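Local coordinates for starch synthase I (Hordeum vulgare, PDB 4HLN), which is a barley starch synthase, a plant glycosyltransferase of the GT-B type with two Rossmann-like domains set face to face, at residues H186-C191 with S195-F200; I462-R467 with A582-I587. All coordinates share one frame; numbering follows the deposited sequence.

Interaction 1 (H186-C191 with S195-F200); sequences HIKIPC and SHEVTF
Ile-187 and Val-198 face each other across an antiparallel hairpin, lying side by side with Ile-187 CG1 3.4 Å from Val-198 CG2. They form a hydrogen-bonded pair: Ile-187 N to Val-198 O is 3.0 Å and Val-198 N to Ile-187 O is 3.1 Å. Two residues on, Ile-189 and His-196 repeat the pattern with straighter bonds, Ile-189 N to His-196 O at 2.7 Å. On the same face, Ile-189 CD1 packs across the methyls of Val-198, while the edge of the Phe-200 ring comes to Ile-187, CE2 to CG2 at 4.0 Å. The imidazole of His-196 turns its edge to the loop just past the partner strand, where NE2 makes a weak bond in the ring plane to Cys-191 O (3.0 Å); NE2 also has Phe-192 O as a weak partner.

The other face carries His-186, Lys-188, Ser-195, Glu-197 and Thr-199. Glu-197 has CG anti to its backbone N (chi1 177°) and runs out extended, which carries its carboxylate over to the His-186 ring; CD comes within 3.7 Å of CD2, the two planes 32° apart. Lys-188 NZ stops 4.2 Å from Glu-197 OE1, too long for a salt bridge, though the opposite charges would still attract. Lys-188 NZ also makes a weak hydrogen bond to His-186 NE2, on its own strand.

Strand 181-190 is an outermost strand of the mixed sheet of the N-terminal Rossmann-like domain, and strand 195-205 links it to strand 208-214, where Val-198 touches Val-213 and Phe-200 touches Val-211. Helix 235-252 covers the apolar face: Ile-187 rests on Glu-248 and Ile-252, Ile-189 on Leu-241 and Tyr-244, and His-196 meets Phe-237 edge to face.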
ATOM      1  N   HIS A 186       6.131 -22.518 -23.244  1.00 45.50           N
ATOM      2  CA  HIS A 186       4.857 -21.902 -23.577  1.00 42.46           C
ATOM      3  C   HIS A 186       3.718 -22.728 -22.979  1.00 44.41           C
ATOM      4  O   HIS A 186       3.888 -23.913 -22.705  1.00 40.54           O
ATOM      5  CB  HIS A 186       4.692 -21.857 -25.084  1.00 41.14           C
ATOM      6  CG  HIS A 186       4.294 -23.170 -25.684  1.00 52.40           C
ATOM      7  ND1 HIS A 186       5.215 -24.103 -26.118  1.00 43.31           N
ATOM      8  CD2 HIS A 186       3.073 -23.710 -25.917  1.00 54.08           C
ATOM      9  CE1 HIS A 186       4.576 -25.156 -26.597  1.00 46.12           C
ATOM     10  NE2 HIS A 186       3.276 -24.945 -26.486  1.00 52.14           N
ATOM     11  N   ILE A 187       2.559 -22.117 -22.763  1.00 42.58           N
ATOM     12  CA  ILE A 187       1.372 -22.918 -22.479  1.00 41.25           C
ATOM     13  C   ILE A 187       0.221 -22.491 -23.349  1.00 45.36           C
ATOM     14  O   ILE A 187       0.212 -21.375 -23.894  1.00 44.27           O
ATOM     15  CB  ILE A 187       0.941 -22.856 -21.014  1.00 50.26           C
ATOM     16  CG1 ILE A 187       0.499 -21.444 -20.649  1.00 54.06           C
ATOM     17  CG2 ILE A 187       2.074 -23.335 -20.101  1.00 55.43           C
ATOM     18  CD1 ILE A 187       0.128 -21.285 -19.187  1.00 45.47           C
ATOM     19  N   LYS A 188      -0.728 -23.405 -23.509  1.00 44.57           N
ATOM     20  CA  LYS A 188      -1.959 -23.124 -24.244  1.00 49.13           C
ATOM     21  C   LYS A 188      -3.123 -23.131 -23.272  1.00 48.36           C
ATOM     22  O   LYS A 188      -3.428 -24.160 -22.641  1.00 42.15           O
ATOM     23  CB  LYS A 188      -2.185 -24.103 -25.410  1.00 45.14           C
ATOM     24  CG  LYS A 188      -1.274 -23.843 -26.604  1.00 61.61           C
ATOM     25  CD  LYS A 188      -1.632 -24.711 -27.804  1.00 82.22           C
ATOM     26  CE  LYS A 188      -0.488 -24.756 -28.833  1.00 98.16           C
ATOM     27  NZ  LYS A 188       0.635 -25.697 -28.458  1.00105.75           N
ATOM     28  N   ILE A 189      -3.747 -21.962 -23.141  1.00 47.23           N
ATOM     29  CA  ILE A 189      -4.848 -21.735 -22.206  1.00 47.58           C
ATOM     30  C   ILE A 189      -6.202 -21.802 -22.903  1.00 45.96           C
ATOM     31  O   ILE A 189      -6.498 -20.994 -23.785  1.00 52.76           O
ATOM     32  CB  ILE A 189      -4.724 -20.357 -21.561  1.00 45.44           C
ATOM     33  CG1 ILE A 189      -3.322 -20.186 -20.954  1.00 45.00           C
ATOM     34  CG2 ILE A 189      -5.831 -20.160 -20.552  1.00 35.39           C
ATOM     35  CD1 ILE A 189      -2.934 -18.727 -20.664  1.00 46.06           C
ATOM     36  N   PRO A 190      -7.028 -22.777 -22.519  1.00 52.08           N
ATOM     37  CA  PRO A 190      -8.376 -22.858 -23.094  1.00 61.87           C
ATOM     38  C   PRO A 190      -9.307 -21.863 -22.387  1.00 59.77           C
ATOM     39  O   PRO A 190      -9.594 -21.990 -21.189  1.00 55.85           O
ATOM     40  CB  PRO A 190      -8.785 -24.305 -22.806  1.00 39.21           C
ATOM     41  CG  PRO A 190      -8.111 -24.578 -21.480  1.00 44.14           C
ATOM     42  CD  PRO A 190      -6.797 -23.815 -21.500  1.00 43.95           C
ATOM     43  N   CYS A 191      -9.744 -20.857 -23.134  1.00 51.37           N
ATOM     44  CA  CYS A 191     -10.660 -19.849 -22.618  1.00 48.27           C
ATOM     45  C   CYS A 191     -11.038 -18.904 -23.741  1.00 48.39           C
ATOM     46  O   CYS A 191     -10.467 -18.957 -24.826  1.00 57.33           O
ATOM     47  CB  CYS A 191     -10.029 -19.063 -21.462  1.00 48.51           C
ATOM     48  SG  CYS A 191      -8.607 -18.020 -21.927  1.00 57.70           S
ATOM     49  N   SER A 195      -8.379 -21.230 -27.690  1.00 66.13           N
ATOM     50  CA  SER A 195      -7.191 -21.664 -26.993  1.00 61.58           C
ATOM     51  C   SER A 195      -6.116 -20.649 -27.285  1.00 61.41           C
ATOM     52  O   SER A 195      -5.789 -20.402 -28.440  1.00 71.55           O
ATOM     53  CB  SER A 195      -6.775 -23.034 -27.502  1.00 59.47           C
ATOM     54  OG  SER A 195      -5.862 -23.637 -26.611  1.00 80.61           O
ATOM     55  N   HIS A 196      -5.579 -20.039 -26.243  1.00 54.40           N
ATOM     56  CA  HIS A 196      -4.604 -18.972 -26.445  1.00 52.13           C
ATOM     57  C   HIS A 196      -3.243 -19.324 -25.863  1.00 45.72           C
ATOM     58  O   HIS A 196      -3.131 -19.946 -24.809  1.00 42.18           O
ATOM     59  CB  HIS A 196      -5.133 -17.658 -25.866  1.00 40.62           C
ATOM     60  CG  HIS A 196      -6.545 -17.367 -26.267  1.00 47.20           C
ATOM     61  ND1 HIS A 196      -6.866 -16.466 -27.261  1.00 47.95           N
ATOM     62  CD2 HIS A 196      -7.718 -17.882 -25.829  1.00 45.54           C
ATOM     63  CE1 HIS A 196      -8.178 -16.432 -27.410  1.00 49.68           C
ATOM     64  NE2 HIS A 196      -8.718 -17.283 -26.554  1.00 53.55           N
ATOM     65  N   GLU A 197      -2.196 -18.931 -26.557  1.00 40.97           N
ATOM     66  CA  GLU A 197      -0.873 -19.293 -26.092  1.00 43.66           C
ATOM     67  C   GLU A 197      -0.162 -18.107 -25.493  1.00 46.66           C
ATOM     68  O   GLU A 197      -0.199 -17.008 -26.051  1.00 45.97           O
ATOM     69  CB  GLU A 197      -0.037 -19.840 -27.232  1.00 42.58           C
ATOM     70  CG  GLU A 197       1.372 -20.166 -26.815  1.00 62.66           C
ATOM     71  CD  GLU A 197       2.184 -20.730 -27.955  1.00 73.90           C
ATOM     72  OE1 GLU A 197       1.659 -21.622 -28.665  1.00 73.97           O
ATOM     73  OE2 GLU A 197       3.332 -20.270 -28.146  1.00 73.33           O
ATOM     74  N   VAL A 198       0.479 -18.343 -24.354  1.00 41.59           N
ATOM     75  CA  VAL A 198       1.404 -17.390 -23.767  1.00 34.38           C
ATOM     76  C   VAL A 198       2.786 -18.047 -23.688  1.00 45.44           C
ATOM     77  O   VAL A 198       2.902 -19.279 -23.722  1.00 46.57           O
ATOM     78  CB  VAL A 198       0.942 -16.939 -22.358  1.00 40.78           C
ATOM     79  CG1 VAL A 198      -0.458 -16.334 -22.427  1.00 43.27           C
ATOM     80  CG2 VAL A 198       0.935 -18.113 -21.403  1.00 42.53           C
ATOM     81  N   THR A 199       3.834 -17.230 -23.606  1.00 40.58           N
ATOM     82  CA  THR A 199       5.179 -17.755 -23.423  1.00 48.36           C
ATOM     83  C   THR A 199       5.816 -17.072 -22.220  1.00 50.25           C
ATOM     84  O   THR A 199       5.304 -16.075 -21.726  1.00 53.01           O
ATOM     85  CB  THR A 199       6.056 -17.577 -24.676  1.00 48.82           C
ATOM     86  OG1 THR A 199       6.179 -16.184 -24.973  1.00 55.65           O
ATOM     87  CG2 THR A 199       5.437 -18.296 -25.877  1.00 36.25           C
ATOM     88  N   PHE A 200       6.919 -17.618 -21.732  1.00 44.11           N
ATOM     89  CA  PHE A 200       7.515 -17.097 -20.519  1.00 41.26           C
ATOM     90  C   PHE A 200       8.913 -16.591 -20.780  1.00 44.03           C
ATOM     91  O   PHE A 200       9.741 -17.291 -21.377  1.00 42.38           O
ATOM     92  CB  PHE A 200       7.575 -18.175 -19.436  1.00 42.52           C
ATOM     93  CG  PHE A 200       6.234 -18.682 -19.005  1.00 43.49           C
ATOM     94  CD1 PHE A 200       5.634 -18.200 -17.848  1.00 40.21           C
ATOM     95  CD2 PHE A 200       5.577 -19.655 -19.741  1.00 49.18           C
ATOM     96  CE1 PHE A 200       4.401 -18.673 -17.433  1.00 43.57           C
ATOM     97  CE2 PHE A 200       4.334 -20.135 -19.335  1.00 57.57           C
ATOM     98  CZ  PHE A 200       3.747 -19.642 -18.180  1.00 54.30           C
TER

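Interaction 2 (I462-R467 with A582-I587)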
ATOM      1  N   ILE A 462      -7.815  25.426   7.600  1.00 72.63           N
ATOM      2  CA  ILE A 462      -6.803  26.467   7.773  1.00 76.18           C
ATOM      3  C   ILE A 462      -7.316  27.674   8.560  1.00 78.54           C
ATOM      4  O   ILE A 462      -6.750  28.032   9.591  1.00 82.99           O
ATOM      5  CB  ILE A 462      -6.212  26.928   6.419  1.00 74.81           C
ATOM      6  CG1 ILE A 462      -5.087  25.993   5.989  1.00 73.49           C
ATOM      7  CG2 ILE A 462      -5.661  28.338   6.526  1.00 77.07           C
ATOM      8  CD1 ILE A 462      -3.872  26.062   6.889  1.00 71.31           C
ATOM      9  N   PRO A 463      -8.393  28.305   8.078  1.00 74.98           N
ATOM     10  CA  PRO A 463      -8.861  29.526   8.743  1.00 77.58           C
ATOM     11  C   PRO A 463      -9.111  29.311  10.236  1.00 73.58           C
ATOM     12  O   PRO A 463      -8.651  30.086  11.068  1.00 79.61           O
ATOM     13  CB  PRO A 463     -10.166  29.830   8.011  1.00 76.05           C
ATOM     14  CG  PRO A 463      -9.957  29.226   6.644  1.00 74.23           C
ATOM     15  CD  PRO A 463      -9.229  27.953   6.918  1.00 71.46           C
ATOM     16  N   ASP A 464      -9.823  28.248  10.565  1.00 77.17           N
ATOM     17  CA  ASP A 464     -10.109  27.924  11.951  1.00 86.62           C
ATOM     18  C   ASP A 464      -8.816  27.601  12.702  1.00 84.77           C
ATOM     19  O   ASP A 464      -8.739  27.714  13.928  1.00 86.20           O
ATOM     20  CB  ASP A 464     -11.060  26.728  11.996  1.00102.23           C
ATOM     21  CG  ASP A 464     -11.995  26.771  13.182  1.00118.81           C
ATOM     22  OD1 ASP A 464     -11.610  27.336  14.229  1.00130.81           O
ATOM     23  OD2 ASP A 464     -13.117  26.235  13.063  1.00115.90           O
ATOM     24  N   LEU A 465      -7.795  27.210  11.950  1.00 83.72           N
ATOM     25  CA  LEU A 465      -6.542  26.724  12.524  1.00 78.09           C
ATOM     26  C   LEU A 465      -5.580  27.856  12.867  1.00 70.84           C
ATOM     27  O   LEU A 465      -4.848  27.775  13.858  1.00 66.98           O
ATOM     28  CB  LEU A 465      -5.883  25.731  11.559  1.00 76.79           C
ATOM     29  CG  LEU A 465      -4.688  24.869  11.999  1.00 69.54           C
ATOM     30  CD1 LEU A 465      -3.367  25.562  11.729  1.00 70.33           C
ATOM     31  CD2 LEU A 465      -4.795  24.444  13.463  1.00 64.03           C
ATOM     32  N   MET A 466      -5.586  28.904  12.047  1.00 71.84           N
ATOM     33  CA  MET A 466      -4.767  30.091  12.293  1.00 77.04           C
ATOM     34  C   MET A 466      -5.295  30.952  13.447  1.00 79.17           C
ATOM     35  O   MET A 466      -4.635  31.890  13.878  1.00 74.50           O
ATOM     36  CB  MET A 466      -4.646  30.931  11.023  1.00 78.70           C
ATOM     37  CG  MET A 466      -4.193  30.148   9.791  1.00 86.96           C
ATOM     38  SD  MET A 466      -2.414  29.817   9.656  1.00100.62           S
ATOM     39  CE  MET A 466      -2.171  28.565  10.906  1.00 59.43           C
ATOM     40  N   ARG A 467      -6.487  30.634  13.942  1.00 91.00           N
ATOM     41  CA  ARG A 467      -6.985  31.245  15.171  1.00 96.42           C
ATOM     42  C   ARG A 467      -6.050  30.936  16.348  1.00 96.05           C
ATOM     43  O   ARG A 467      -6.115  31.580  17.395  1.00 96.18           O
ATOM     44  CB  ARG A 467      -8.389  30.730  15.492  1.00100.26           C
ATOM     45  CG  ARG A 467      -9.502  31.315  14.641  1.00106.69           C
ATOM     46  CD  ARG A 467     -10.838  30.666  14.987  1.00114.77           C
ATOM     47  NE  ARG A 467     -11.973  31.468  14.539  1.00128.89           N
ATOM     48  CZ  ARG A 467     -13.019  30.989  13.869  1.00136.02           C
ATOM     49  NH1 ARG A 467     -14.006  31.801  13.506  1.00134.95           N
ATOM     50  NH2 ARG A 467     -13.083  29.700  13.560  1.00135.98           N
ATOM     51  N   ALA A 582      -8.227  16.670  16.689  1.00 59.80           N
ATOM     52  CA  ALA A 582      -6.963  15.954  16.871  1.00 59.36           C
ATOM     53  C   ALA A 582      -5.739  16.879  16.871  1.00 65.54           C
ATOM     54  O   ALA A 582      -4.837  16.727  17.691  1.00 67.96           O
ATOM     55  CB  ALA A 582      -6.809  14.897  15.826  1.00 32.45           C
ATOM     56  N   LEU A 583      -5.701  17.823  15.940  1.00 63.51           N
ATOM     57  CA  LEU A 583      -4.634  18.812  15.930  1.00 63.98           C
ATOM     58  C   LEU A 583      -4.551  19.520  17.262  1.00 67.07           C
ATOM     59  O   LEU A 583      -3.472  19.635  17.846  1.00 67.48           O
ATOM     60  CB  LEU A 583      -4.866  19.840  14.837  1.00 62.63           C
ATOM     61  CG  LEU A 583      -4.472  19.323  13.465  1.00 61.63           C
ATOM     62  CD1 LEU A 583      -4.577  20.421  12.438  1.00 53.01           C
ATOM     63  CD2 LEU A 583      -3.061  18.816  13.537  1.00 63.83           C
ATOM     64  N   ARG A 584      -5.692  19.997  17.742  1.00 61.86           N
ATOM     65  CA  ARG A 584      -5.704  20.716  19.001  1.00 62.24           C
ATOM     66  C   ARG A 584      -5.288  19.809  20.136  1.00 66.99           C
ATOM     67  O   ARG A 584      -4.546  20.215  21.025  1.00 69.80           O
ATOM     68  CB  ARG A 584      -7.066  21.327  19.265  1.00 63.29           C
ATOM     69  CG  ARG A 584      -7.330  22.531  18.397  1.00 64.57           C
ATOM     70  CD  ARG A 584      -8.667  23.141  18.734  1.00 86.24           C
ATOM     71  NE  ARG A 584      -9.047  24.161  17.762  1.00 98.25           N
ATOM     72  CZ  ARG A 584     -10.009  24.007  16.858  1.00102.06           C
ATOM     73  NH1 ARG A 584     -10.700  22.866  16.812  1.00 97.21           N
ATOM     74  NH2 ARG A 584     -10.283  24.995  16.009  1.00 97.30           N
ATOM     75  N   THR A 585      -5.748  18.567  20.096  1.00 62.98           N
ATOM     76  CA  THR A 585      -5.360  17.617  21.123  1.00 59.50           C
ATOM     77  C   THR A 585      -3.842  17.443  21.157  1.00 67.97           C
ATOM     78  O   THR A 585      -3.228  17.422  22.225  1.00 75.33           O
ATOM     79  CB  THR A 585      -6.038  16.272  20.897  1.00 67.47           C
ATOM     80  OG1 THR A 585      -7.459  16.459  20.893  1.00 77.59           O
ATOM     81  CG2 THR A 585      -5.644  15.277  21.983  1.00 61.47           C
ATOM     82  N   ALA A 586      -3.232  17.330  19.983  1.00 65.74           N
ATOM     83  CA  ALA A 586      -1.795  17.113  19.914  1.00 67.54           C
ATOM     84  C   ALA A 586      -1.054  18.380  20.332  1.00 68.51           C
ATOM     85  O   ALA A 586      -0.085  18.326  21.086  1.00 65.55           O
ATOM     86  CB  ALA A 586      -1.377  16.671  18.514  1.00 58.05           C
ATOM     87  N   ILE A 587      -1.523  19.521  19.841  1.00 61.66           N
ATOM     88  CA  ILE A 587      -0.920  20.804  20.170  1.00 60.97           C
ATOM     89  C   ILE A 587      -0.871  21.057  21.672  1.00 66.33           C
ATOM     90  O   ILE A 587       0.143  21.522  22.195  1.00 71.29           O
ATOM     91  CB  ILE A 587      -1.666  21.956  19.494  1.00 60.65           C
ATOM     92  CG1 ILE A 587      -1.396  21.934  17.989  1.00 62.50           C
ATOM     93  CG2 ILE A 587      -1.220  23.275  20.076  1.00 57.03           C
ATOM     94  CD1 ILE A 587      -2.032  23.080  17.238  1.00 66.47           C
TER
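The ends of the Asp-464 and Arg-584 side chains meet between two helices, the chains crossing at about a right angle. The carboxylate and guanidinium planes stand 69° apart, and NH2 of Arg-584 brings the edge of its group to Asp-464 OD1 at 3.2 Å, a salt bridge. That same oxygen takes a shorter bond from Arg-467 NH2 (2.9 Å), which comes from above the carboxylate plane, while OD1 lies almost in the Arg-467 guanidinium plane. One acidic oxygen links two arginines into a network, though the stronger partner of Arg-584 is Glu-468, whose OE1 forms a salt bridge with NE. Arg-584 spans the gap because its chain is extended from CG to NE.

Deeper in, Leu-465 and Leu-583 also cross at roughly a right angle, touching only through methyls, CD2 to CD1 at 4.2 Å. CG anti to the backbone N (chi1 -169°) brings CD2 of Leu-465 up to its partner. The contact is slight, about 160 Å².

Val-470 fills in beside Leu-465 and Ile-587. Both helices pack beside the parallel sheet of the C-terminal Rossmann-like (GT-B) domain: helix 455-466 rests Ile-462 and Met-466 on strand 497-501, helix 576-592 Thr-585 and Ala-586 on Trp-569 of strand 569-571.

Overall arrangement
The two interactions belong to different halves of the enzyme and lie on opposite sides of the chain's centre, the centre of interaction 1 about 31 Å and that of interaction 2 about 29 Å from it. Their centres are 59 Å apart, and about 49 Å separates their nearest atoms. Interaction 1 is local, closing a hairpin at the edge of one sheet; interaction 2 joins two helical segments 115 residues apart at their closest ends. Only interaction 2 comes near bound glycan: Thr-585 touches a glucose, and the Arg-584 side chain is about 10 Å from one. Helix 576-592 therefore carries Thr-585 and Thr-589 of the pocket as well as Arg-584 of the network, with Trp-569 of the pocket on the adjacent strand.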